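Esterase LipW (Mycobacterium marinum, PDB 3QH4) is probably an esterase of the alpha/beta hydrolase fold that hydrolyses carboxylic esters, with strict selectivity among substrates. Local coordinates at residues 35-40 and 96-101; 175-180 and 239-244; 207-210 and 216-219. One frame throughout, in Å; residues are numbered along the deposited sequence. Where two conformers were deposited one is given.

How the contacts relate
Along this alpha/beta hydrolase chain contact 1 closes before contact 2 opens, and contact 3 lies within the chain between the two segments of contact 2. Contact 1 rests helix 31-56 on the loop after strand 85-91; contact 2 pins a loop to helix 167-181; contact 3 closes the turn before helix 216-227. None touches another: contacts 1 and 3 come nearest, about 7 Å between closest atoms and 20 Å between centres, whereas the centres of contacts 1 and 2 lie 28 Å apart on opposite sides of the chain's centre. The probable triad of Ser166, Asp258 and His288 lies near the side chain of Phe208 in contact 3, without touching it.

Contact 1: 35-40 and 96-101; sequences LTIRES and FALGNL
Arg38, on helix 31-56, reaches the backbone carbonyl of Ala97 with the side-on edge of its guanidinium, while Leu98 CD2 packs against the CG of the same arginine. The polar part is a fork of two bonds onto one oxygen. Arg38 NE lies 2.9 Å from Ala97 O, almost in line with the carbonyl bond (C=O...N 174°), and Arg38 NH2 lies 3.0 Å from the same Ala97 O, in the carbonyl plane and on a lone pair. The oxygen sits in the guanidinium plane, so the group meets it edge-on. Both bonds are bent at the hydrogen, as expected when two N-H groups converge on one acceptor. Arg38 starts with CG beside its backbone N (chi1 -70°) and then runs extended to NE, which carries the head across to the loop. Its third nitrogen, NH1, forms a salt bridge with Glu129.

The apolar part centres on the two methyls of Leu98. Leu98 CD2 sits 3.7 Å from Arg38 CG, and Leu98 CD1 is 3.8 Å from Ile37 CG2, the side chains of Ile37 and Leu98 crossing at about a right angle. Ile34, one turn back on the helix, also touches Leu98.

In relatives of this family the loop after this strand carries the oxyanion-hole glycines, and N-terminal helices help form the cap; the contact is consistent with the N-terminal helix lying against the loop as part of a cap. A double grip on one carbonyl, with Glu129 on the far nitrogen, should fix the guanidinium against rotation and probably polarises the Ala97 peptide.

Contact 2: 175-180 and 239-244; sequences LAHGAA and GRRGQL
A guanidinium-on-imidazole stack, a cation-pi type of pairing, joins His177 of helix 167-181 to Arg241 in the loop that leads to strand 250-255 of the alpha/beta hydrolase sheet. The two flat groups lie face to face, with centres 3.4 Å apart and planes only 6° from parallel. Arg241 NH2 stands over the middle of the imidazole, 3.3 Å from His177 CD2. Seen from the other partner, His177 CE1 sits above the centre of the guanidinium, 3.4 Å from Arg241 CZ. The remaining two nitrogens project beyond the rim of the ring: Arg241 NE does so by His177 ND1, and Arg241 NH1 by His177 CE1, 3.5 Å from it.

Because the N-H groups of the arginine run parallel to the ring instead of pointing into it, the close nitrogen pairs are not hydrogen bonds. His177 NE2 and Arg241 NH2, for instance, approach to 3.3 Å at a poor angle. The face of the arginine is thus used for stacking, while its N-H groups lie in a plane parallel to the ring.

Both side chains leave the backbone with CG anti to the main-chain nitrogen. The arginine then bends at chi3 (-54°), and this kink lays its head flat on the ring. A positive guanidinium so close would probably disfavour a second proton on the imidazole.

The contact lies at the surface, with both residues partly exposed. On the loop side, Arg241 O accepts a hydrogen bond from Arg270 NH1 of helix 261-273, on which Leu244 also packs. Behind the histidine, Leu175 rests on helix 134-148; the stack thus ties helix 167-181, which packs on helix 134-148, to the loop held by helix 261-273.

Contact 3: 207-210 and 216-219; sequences EFRA and GEAA
Phe208 and Arg209 turn their carbonyl oxygens to the first turn of helix 216-227, closing a helix-loop-helix connection after helix 203-207. In hydrolases of this family the insertion that follows strand 189-193 contributes to the cap over the active site, and the placing here is consistent with that.

The side chains diverge from this backbone junction. Phe208 swings its ring away from helix 216-227, with CG beside the backbone N (chi1 -57°); one ring face is covered off-centre by Glu207 CG, and the phenyl also touches Arg14. The ring lies near the probable catalytic triad without reaching it. Arg209 leaves with CG wedged between its backbone N and carbonyl carbon (chi1 58°) and bends again at chi3, so that its head turns back on the preceding helix, where NE donates to Ser206 O.

Glu217 instead runs past the carbonyl oxygen of Arg209. Its chain is extended beyond CG; Glu217 CG passes 3.5 Å from Arg209 O, and in the conformer given Glu217 OE2 lies 3.9 Å from Arg209 CB. The opposite charges do not meet, since Arg209 NE and Glu217 OE2 are 5.4 Å apart; the partner of the carboxylate is Arg26, whose NH2 forms a salt bridge with OE1. Glu217 has a second conformer, so this side-chain approach is the less certain part of the contact.

Gly216 brings the backbones tightly together, its CA 4.0 Å from Arg209 CA. Asp215, just before it, accepts a hydrogen bond from Ala218 N through OD1. Glu217 N reaches Arg209 O only weakly, at 3.5 Å. The firm link is Gly216 N to Phe208 O, 2.8 Å, with the donor tilted 25° from the carbonyl plane.

Contact 1: 35-40 and 96-101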
loop_
_atom_site.group_PDB
_atom_site.type_symbol
_atom_site.label_atom_id
_atom_site.label_comp_id
_atom_site.label_asym_id
_atom_site.label_seq_id
_atom_site.Cartn_x
_atom_site.Cartn_y
_atom_site.Cartn_z
ATOM N N LEU A 35 -14.704 -1.765 -13.418
ATOM C CA LEU A 35 -15.579 -2.921 -13.186
ATOM C C LEU A 35 -15.055 -4.203 -13.830
ATOM O O LEU A 35 -15.110 -5.271 -13.224
ATOM C CB LEU A 35 -17.007 -2.624 -13.651
ATOM C CG LEU A 35 -17.744 -1.450 -13.004
ATOM C CD1 LEU A 35 -19.078 -1.258 -13.696
ATOM C CD2 LEU A 35 -17.939 -1.595 -11.475
ATOM N N THR A 36 -14.517 -4.099 -15.039
ATOM C CA THR A 36 -14.036 -5.269 -15.751
ATOM C C THR A 36 -12.748 -5.795 -15.112
ATOM O O THR A 36 -12.531 -7.008 -15.026
ATOM C CB THR A 36 -13.808 -4.935 -17.249
ATOM O OG1 THR A 36 -15.030 -4.433 -17.798
ATOM C CG2 THR A 36 -13.433 -6.180 -18.024
ATOM N N ILE A 37 -11.887 -4.875 -14.679
ATOM C CA ILE A 37 -10.622 -5.268 -14.046
ATOM C C ILE A 37 -10.908 -6.022 -12.745
ATOM O O ILE A 37 -10.285 -7.052 -12.480
ATOM C CB ILE A 37 -9.684 -4.068 -13.775
ATOM C CG1 ILE A 37 -9.271 -3.382 -15.070
ATOM C CG2 ILE A 37 -8.419 -4.512 -12.991
ATOM C CD1 ILE A 37 -8.611 -2.025 -14.846
ATOM N N ARG A 38 -11.854 -5.526 -11.948
ATOM C CA ARG A 38 -12.158 -6.177 -10.661
ATOM C C ARG A 38 -12.409 -7.666 -10.859
ATOM O O ARG A 38 -11.884 -8.502 -10.134
ATOM C CB ARG A 38 -13.394 -5.567 -10.013
ATOM C CG ARG A 38 -13.159 -4.151 -9.508
ATOM C CD ARG A 38 -14.401 -3.606 -8.859
ATOM N NE ARG A 38 -14.169 -2.278 -8.270
ATOM C CZ ARG A 38 -15.151 -1.407 -8.029
ATOM N NH1 ARG A 38 -16.424 -1.730 -8.298
ATOM N NH2 ARG A 38 -14.880 -0.229 -7.510
ATOM N N GLU A 39 -13.218 -7.985 -11.860
ATOM C CA GLU A 39 -13.622 -9.375 -12.080
ATOM C C GLU A 39 -12.438 -10.266 -12.435
ATOM O O GLU A 39 -12.265 -11.337 -11.855
ATOM C CB GLU A 39 -14.685 -9.439 -13.170
ATOM C CG GLU A 39 -16.014 -8.748 -12.768
ATOM C CD GLU A 39 -16.589 -9.280 -11.444
ATOM O OE1 GLU A 39 -16.748 -10.523 -11.321
ATOM O OE2 GLU A 39 -16.861 -8.455 -10.524
ATOM N N SER A 40 -11.620 -9.822 -13.383
ATOM C CA SER A 40 -10.508 -10.642 -13.863
ATOM C C SER A 40 -9.368 -10.729 -12.818
ATOM O O SER A 40 -8.822 -11.816 -12.538
ATOM C CB SER A 40 -10.016 -10.123 -15.218
ATOM O OG SER A 40 -9.700 -8.739 -15.145
ATOM N N PHE A 96 -7.369 2.955 -5.080
ATOM C CA PHE A 96 -8.610 3.210 -4.292
ATOM C C PHE A 96 -9.867 2.551 -4.859
ATOM O O PHE A 96 -10.901 2.583 -4.180
ATOM C CB PHE A 96 -8.929 4.715 -4.066
ATOM C CG PHE A 96 -7.774 5.501 -3.585
ATOM C CD1 PHE A 96 -7.385 5.432 -2.252
ATOM C CD2 PHE A 96 -7.056 6.300 -4.476
ATOM C CE1 PHE A 96 -6.269 6.166 -1.795
ATOM C CE2 PHE A 96 -5.965 7.050 -4.030
ATOM C CZ PHE A 96 -5.559 6.968 -2.686
ATOM N N ALA A 97 -9.762 1.985 -6.062
ATOM C CA ALA A 97 -10.926 1.441 -6.788
ATOM C C ALA A 97 -10.913 -0.074 -7.005
ATOM O O ALA A 97 -11.957 -0.664 -7.373
ATOM C CB ALA A 97 -11.037 2.133 -8.131
ATOM N N LEU A 98 -9.746 -0.704 -6.867
ATOM C CA LEU A 98 -9.618 -2.144 -7.155
ATOM C C LEU A 98 -9.143 -2.917 -5.942
ATOM O O LEU A 98 -8.532 -2.338 -5.026
ATOM C CB LEU A 98 -8.592 -2.392 -8.270
ATOM C CG LEU A 98 -8.764 -1.638 -9.574
ATOM C CD1 LEU A 98 -7.561 -1.839 -10.492
ATOM C CD2 LEU A 98 -10.044 -2.178 -10.187
ATOM N N GLY A 99 -9.391 -4.230 -5.955
ATOM C CA GLY A 99 -8.713 -5.126 -5.027
ATOM C C GLY A 99 -9.529 -5.600 -3.842
ATOM O O GLY A 99 -10.672 -5.193 -3.643
ATOM N N ASN A 100 -8.911 -6.485 -3.071
ATOM C CA ASN A 100 -9.520 -7.139 -1.911
ATOM C C ASN A 100 -8.373 -7.821 -1.137
ATOM O O ASN A 100 -7.205 -7.465 -1.338
ATOM C CB ASN A 100 -10.601 -8.144 -2.377
ATOM C CG ASN A 100 -10.022 -9.284 -3.267
ATOM O OD1 ASN A 100 -8.801 -9.480 -3.348
ATOM N ND2 ASN A 100 -10.908 -10.024 -3.939
ATOM N N LEU A 101 -8.678 -8.787 -0.272
ATOM C CA LEU A 101 -7.649 -9.431 0.556
ATOM C C LEU A 101 -6.634 -10.282 -0.225
ATOM O O LEU A 101 -5.567 -10.607 0.298
ATOM C CB LEU A 101 -8.310 -10.258 1.673
ATOM C CG LEU A 101 -9.165 -9.411 2.634
ATOM C CD1 LEU A 101 -9.914 -10.341 3.628
ATOM C CD2 LEU A 101 -8.297 -8.341 3.362
#

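Contact 2: 175-180 and 239-244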
loop_
_atom_site.group_PDB
_atom_site.type_symbol
_atom_site.label_atom_id
_atom_site.label_comp_id
_atom_site.label_asym_id
_atom_site.label_seq_id
_atom_site.Cartn_x
_atom_site.Cartn_y
_atom_site.Cartn_z
ATOM N N LEU A 175 -3.245 6.809 8.715
ATOM C CA LEU A 175 -3.151 6.194 10.026
ATOM C C LEU A 175 -1.933 6.751 10.775
ATOM O O LEU A 175 -2.030 7.079 11.955
ATOM C CB LEU A 175 -3.038 4.666 9.935
ATOM C CG LEU A 175 -4.200 3.942 9.226
ATOM C CD1 LEU A 175 -3.940 2.442 9.236
ATOM C CD2 LEU A 175 -5.544 4.258 9.952
ATOM N N ALA A 176 -0.793 6.856 10.089
ATOM C CA ALA A 176 0.402 7.433 10.735
ATOM C C ALA A 176 0.145 8.856 11.261
ATOM O O ALA A 176 0.618 9.208 12.354
ATOM C CB ALA A 176 1.576 7.442 9.773
ATOM N N HIS A 177 -0.581 9.662 10.485
ATOM C CA HIS A 177 -0.906 11.031 10.920
ATOM C C HIS A 177 -1.819 11.030 12.136
ATOM O O HIS A 177 -1.601 11.815 13.059
ATOM C CB HIS A 177 -1.557 11.870 9.822
ATOM C CG HIS A 177 -2.301 13.055 10.361
ATOM N ND1 HIS A 177 -1.664 14.113 10.979
ATOM C CD2 HIS A 177 -3.627 13.326 10.421
ATOM C CE1 HIS A 177 -2.567 14.989 11.385
ATOM N NE2 HIS A 177 -3.762 14.545 11.042
ATOM N N GLY A 178 -2.844 10.168 12.131
ATOM C CA GLY A 178 -3.727 10.006 13.287
ATOM C C GLY A 178 -2.993 9.596 14.555
ATOM O O GLY A 178 -3.272 10.126 15.645
ATOM N N ALA A 179 -2.045 8.669 14.439
ATOM C CA ALA A 179 -1.221 8.319 15.586
ATOM C C ALA A 179 -0.391 9.526 16.058
ATOM O O ALA A 179 -0.322 9.778 17.280
ATOM C CB ALA A 179 -0.305 7.101 15.273
ATOM N N ALA A 180 0.227 10.260 15.121
ATOM C CA ALA A 180 1.062 11.432 15.488
ATOM C C ALA A 180 0.260 12.525 16.177
ATOM O O ALA A 180 0.761 13.166 17.108
ATOM C CB ALA A 180 1.800 12.012 14.263
ATOM N N GLY A 239 0.411 14.251 0.876
ATOM C CA GLY A 239 1.476 15.081 0.398
ATOM C C GLY A 239 1.174 16.562 0.564
ATOM O O GLY A 239 2.094 17.384 0.535
ATOM N N ARG A 240 -0.099 16.906 0.763
ATOM C CA ARG A 240 -0.438 18.315 1.058
ATOM C C ARG A 240 -0.245 18.750 2.528
ATOM O O ARG A 240 -0.369 19.961 2.841
ATOM C CB ARG A 240 -1.872 18.647 0.598
ATOM C CG ARG A 240 -2.013 18.727 -0.925
ATOM C CD ARG A 240 -3.483 18.968 -1.254
ATOM N NE ARG A 240 -3.770 19.086 -2.687
ATOM C CZ ARG A 240 -3.885 20.234 -3.361
ATOM N NH1 ARG A 240 -3.614 21.394 -2.785
ATOM N NH2 ARG A 240 -4.247 20.222 -4.640
ATOM N N ARG A 241 0.058 17.810 3.425
ATOM C CA ARG A 241 0.304 18.154 4.840
ATOM C C ARG A 241 1.573 18.999 4.944
ATOM O O ARG A 241 2.627 18.606 4.433
ATOM C CB ARG A 241 0.431 16.899 5.721
ATOM C CG ARG A 241 0.624 17.249 7.202
ATOM C CD ARG A 241 0.369 16.058 8.094
ATOM N NE ARG A 241 -0.952 15.462 7.850
ATOM C CZ ARG A 241 -2.130 16.038 8.130
ATOM N NH1 ARG A 241 -2.199 17.229 8.706
ATOM N NH2 ARG A 241 -3.253 15.382 7.875
ATOM N N GLY A 242 1.446 20.168 5.570
ATOM C CA GLY A 242 2.547 21.109 5.691
ATOM C C GLY A 242 3.586 20.635 6.688
ATOM O O GLY A 242 4.778 20.563 6.369
ATOM N N GLN A 243 3.125 20.273 7.880
ATOM C CA GLN A 243 4.046 19.903 8.985
ATOM C C GLN A 243 4.121 18.403 9.174
ATOM O O GLN A 243 3.136 17.761 9.544
ATOM C CB GLN A 243 3.565 20.554 10.295
ATOM C CG GLN A 243 4.401 20.165 11.519
ATOM C CD GLN A 243 5.856 20.590 11.385
ATOM O OE1 GLN A 243 6.682 19.860 10.839
ATOM N NE2 GLN A 243 6.163 21.808 11.833
ATOM N N LEU A 244 5.299 17.835 8.916
ATOM C CA LEU A 244 5.486 16.386 9.032
ATOM C C LEU A 244 6.213 15.962 10.312
ATOM O O LEU A 244 6.452 14.768 10.511
ATOM C CB LEU A 244 6.240 15.862 7.809
ATOM C CG LEU A 244 5.587 16.135 6.441
ATOM C CD1 LEU A 244 6.387 15.439 5.347
ATOM C CD2 LEU A 244 4.109 15.680 6.411
#

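Contact 3: 207-210 and 216-219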
loop_
_atom_site.group_PDB
_atom_site.type_symbol
_atom_site.label_atom_id
_atom_site.label_comp_id
_atom_site.label_asym_id
_atom_site.label_seq_id
_atom_site.Cartn_x
_atom_site.Cartn_y
_atom_site.Cartn_z
ATOM N N GLU A 207 5.855 12.847 -17.385
ATOM C CA GLU A 207 6.817 12.050 -18.129
ATOM C C GLU A 207 6.287 10.631 -18.331
ATOM O O GLU A 207 6.396 10.048 -19.432
ATOM C CB GLU A 207 8.129 11.974 -17.357
ATOM C CG GLU A 207 9.169 11.134 -18.092
ATOM C CD GLU A 207 10.523 11.110 -17.426
ATOM O OE1 GLU A 207 10.643 11.502 -16.250
ATOM O OE2 GLU A 207 11.468 10.605 -18.090
ATOM N N PHE A 208 5.740 10.059 -17.254
ATOM C CA PHE A 208 5.222 8.719 -17.294
ATOM C C PHE A 208 3.696 8.714 -17.438
ATOM O O PHE A 208 2.993 7.967 -16.755
ATOM C CB PHE A 208 5.709 7.936 -16.074
ATOM C CG PHE A 208 7.207 7.891 -15.961
ATOM C CD1 PHE A 208 7.988 7.539 -17.059
ATOM C CD2 PHE A 208 7.833 8.241 -14.770
ATOM C CE1 PHE A 208 9.399 7.512 -16.965
ATOM C CE2 PHE A 208 9.222 8.205 -14.650
ATOM C CZ PHE A 208 10.010 7.853 -15.752
ATOM N N ARG A 209 3.202 9.542 -18.367
ATOM C CA ARG A 209 1.793 9.629 -18.656
ATOM C C ARG A 209 1.290 8.300 -19.179
ATOM O O ARG A 209 0.079 8.065 -19.157
ATOM C CB ARG A 209 1.500 10.730 -19.706
ATOM C CG ARG A 209 2.242 10.540 -21.058
ATOM C CD ARG A 209 2.078 11.746 -22.004
ATOM N NE ARG A 209 2.917 12.877 -21.562
ATOM C CZ ARG A 209 3.103 14.013 -22.250
ATOM N NH1 ARG A 209 2.483 14.234 -23.415
ATOM N NH2 ARG A 209 3.926 14.929 -21.770
ATOM N N ALA A 210 2.193 7.426 -19.652
ATOM C CA ALA A 210 1.701 6.234 -20.412
ATOM C C ALA A 210 2.550 4.987 -20.270
ATOM O O ALA A 210 2.570 4.099 -21.135
ATOM C CB ALA A 210 1.495 6.607 -21.893
ATOM N N GLY A 216 0.463 8.168 -15.503
ATOM C CA GLY A 216 0.057 9.490 -15.052
ATOM C C GLY A 216 -1.388 9.823 -15.420
ATOM O O GLY A 216 -2.089 10.570 -14.695
ATOM N N GLU A 217 -1.826 9.314 -16.563
ATOM C CA GLU A 217 -3.218 9.540 -16.945
ATOM C C GLU A 217 -4.170 8.799 -16.010
ATOM O O GLU A 217 -5.170 9.382 -15.548
ATOM C CB GLU A 217 -3.433 9.219 -18.415
ATOM C CG GLU A 217 -2.643 10.191 -19.251
ATOM C CD GLU A 217 -2.780 9.990 -20.742
ATOM O OE1 GLU A 217 -3.690 9.261 -21.194
ATOM O OE2 GLU A 217 -1.957 10.592 -21.463
ATOM N N ALA A 218 -3.859 7.546 -15.700
ATOM C CA ALA A 218 -4.634 6.808 -14.702
ATOM C C ALA A 218 -4.595 7.496 -13.334
ATOM O O ALA A 218 -5.576 7.472 -12.610
ATOM C CB ALA A 218 -4.134 5.358 -14.582
ATOM N N ALA A 219 -3.462 8.104 -12.982
ATOM C CA ALA A 219 -3.345 8.729 -11.669
ATOM C C ALA A 219 -4.328 9.911 -11.559
ATOM O O ALA A 219 -4.964 10.119 -10.503
ATOM C CB ALA A 219 -1.900 9.148 -11.416
#